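Local coordinates for protein GH26C (Muricauda sp. MAR_2010_75, PDB 6Q78) that probably hydrolyses internal beta-1,4-mannosidic linkages in mannans, as an endo-beta-mannanase of glycoside hydrolase family 26, at residues A[100-103]-A[109-112]. Numbering follows the deposited sequence.
Sequences SDIK and DPGL
Ser100 OG gives its hydrogen to Asp109 OD1 over 2.8 Å, meeting the carboxylate oxygen nearly along its C-O axis. The same hydroxyl is the N-cap of helix 101-106: it accepts from Lys103 N at 3.1 Å, with an N-H...O angle of 149°. A chi1 of 69° sets OG between its own backbone N and carbonyl carbon, where it can serve both partners. Asp109 CG lies beside its backbone N (chi1 -86°), which brings OD1 back to the helix start although its CB points away from the helix. A water completes a second route, accepting from Ser100 N at 2.9 Å and donating to Asp109 OD1 at 2.7 Å. The aliphatic part of Lys103 crosses the Asp109 side chain at a slant, with Lys103 CB 3.7 Å from Asp109 OD1, while its NZ leads away to a weak hydrogen bond with Gly107 O. Next to the polar cluster, Ile102 CG2 packs 3.8 Å from Pro110 N and Ile102 CD1 reaches Pro110 CB. An alanine in place of Ser100 would probably leave Lys103 N without its cap and deprive Asp109 OD1 of its direct helix partner. The contact ties the helix start to the loop entering strand 112-116 of the TIM barrel; the Ser100 hydroxyl and water-bridged Ser100 N probably help to balance the carboxylate's charge, to which the short helix's start may add.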
ATOM      1  N   SER A 100       5.723  18.107  -2.936  1.00  8.61           N
ATOM      2  CA  SER A 100       4.672  17.159  -3.288  1.00  8.35           C
ATOM      3  C   SER A 100       3.409  17.917  -3.682  1.00  8.78           C
ATOM      4  O   SER A 100       3.136  19.022  -3.181  1.00  9.17           O
ATOM      5  CB  SER A 100       4.365  16.258  -2.074  1.00  9.16           C
ATOM      6  OG  SER A 100       3.727  16.966  -1.002  1.00  8.35           O
ATOM      7  N   ASP A 101       2.619  17.334  -4.598  1.00  9.62           N
ATOM      8  CA  ASP A 101       1.376  18.003  -4.969  1.00  9.26           C
ATOM      9  C   ASP A 101       0.479  18.218  -3.759  1.00 10.59           C
ATOM     10  O   ASP A 101      -0.181  19.250  -3.661  1.00  9.73           O
ATOM     11  CB  ASP A 101       0.625  17.232  -6.057  1.00  9.31           C
ATOM     12  CG  ASP A 101       1.276  17.339  -7.419  1.00 10.84           C
ATOM     13  OD1 ASP A 101       2.173  18.192  -7.602  1.00 12.01           O
ATOM     14  OD2 ASP A 101       0.864  16.596  -8.344  1.00  9.65           O
ATOM     15  N   ILE A 102       0.432  17.268  -2.818  1.00  9.80           N
ATOM     16  CA  ILE A 102      -0.421  17.480  -1.653  1.00  8.82           C
ATOM     17  C   ILE A 102       0.050  18.684  -0.849  1.00  9.11           C
ATOM     18  O   ILE A 102      -0.778  19.426  -0.314  1.00  9.48           O
ATOM     19  CB  ILE A 102      -0.566  16.185  -0.833  1.00  8.54           C
ATOM     20  CG1 ILE A 102      -1.583  15.283  -1.543  1.00  8.38           C
ATOM     21  CG2 ILE A 102      -1.050  16.440   0.602  1.00  8.93           C
ATOM     22  CD1 ILE A 102      -1.680  13.877  -0.936  1.00 11.21           C
ATOM     23  N   LYS A 103       1.364  18.925  -0.785  1.00  9.03           N
ATOM     24  CA  LYS A 103       1.849  20.136  -0.102  1.00  9.42           C
ATOM     25  C   LYS A 103       1.595  21.400  -0.925  1.00 10.07           C
ATOM     26  O   LYS A 103       1.261  22.449  -0.360  1.00 10.54           O
ATOM     27  CB  LYS A 103       3.337  19.999   0.223  1.00  9.22           C
ATOM     28  CG  LYS A 103       3.918  21.221   0.949  1.00 11.71           C
ATOM     29  CD  LYS A 103       5.327  20.909   1.419  1.00 11.63           C
ATOM     30  CE  LYS A 103       6.076  22.174   1.722  1.00 20.27           C
ATOM     31  NZ  LYS A 103       5.526  22.831   2.907  1.00 29.06           N
ATOM     32  N   ASP A 109       2.807  18.197   3.628  1.00  8.58           N
ATOM     33  CA  ASP A 109       3.077  16.933   2.939  1.00  8.11           C
ATOM     34  C   ASP A 109       2.024  15.888   3.326  1.00  7.90           C
ATOM     35  O   ASP A 109       1.314  16.030   4.319  1.00  9.32           O
ATOM     36  CB  ASP A 109       4.454  16.403   3.338  1.00  9.46           C
ATOM     37  CG  ASP A 109       5.581  16.957   2.496  1.00 10.78           C
ATOM     38  OD1 ASP A 109       5.378  17.158   1.277  1.00 10.86           O
ATOM     39  OD2 ASP A 109       6.707  17.164   3.031  1.00 11.59           O
ATOM     40  N   PRO A 110       1.871  14.841   2.520  1.00  7.59           N
ATOM     41  CA  PRO A 110       1.024  13.712   2.919  1.00  7.44           C
ATOM     42  C   PRO A 110       1.566  13.066   4.196  1.00  7.34           C
ATOM     43  O   PRO A 110       2.739  13.252   4.554  1.00  8.39           O
ATOM     44  CB  PRO A 110       1.103  12.763   1.706  1.00  8.67           C
ATOM     45  CG  PRO A 110       2.457  13.100   1.091  1.00  9.91           C
ATOM     46  CD  PRO A 110       2.636  14.580   1.283  1.00  8.70           C
ATOM     47  N   GLY A 111       0.706  12.261   4.869  1.00  7.37           N
ATOM     48  CA  GLY A 111       1.220  11.532   6.030  1.00  8.34           C
ATOM     49  C   GLY A 111       1.831  10.190   5.715  1.00  7.38           C
ATOM     50  O   GLY A 111       2.370   9.516   6.596  1.00  8.07           O
ATOM     51  N   LEU A 112       1.753   9.780   4.452  1.00  6.84           N
ATOM     52  CA  LEU A 112       2.200   8.463   4.016  1.00  6.61           C
ATOM     53  C   LEU A 112       2.706   8.560   2.583  1.00  8.02           C
ATOM     54  O   LEU A 112       2.149   9.300   1.764  1.00  6.99           O
ATOM     55  CB  LEU A 112       1.055   7.442   4.153  1.00  7.25           C
ATOM     56  CG  LEU A 112       1.212   6.036   3.591  1.00  8.91           C
ATOM     57  CD1 LEU A 112       0.318   5.118   4.421  1.00 10.58           C
ATOM     58  CD2 LEU A 112       0.814   5.989   2.176  1.00  9.07           C
TER
HETATM   59  O   HOH W   1       7.190  18.254  -0.423  1.00 13.91           O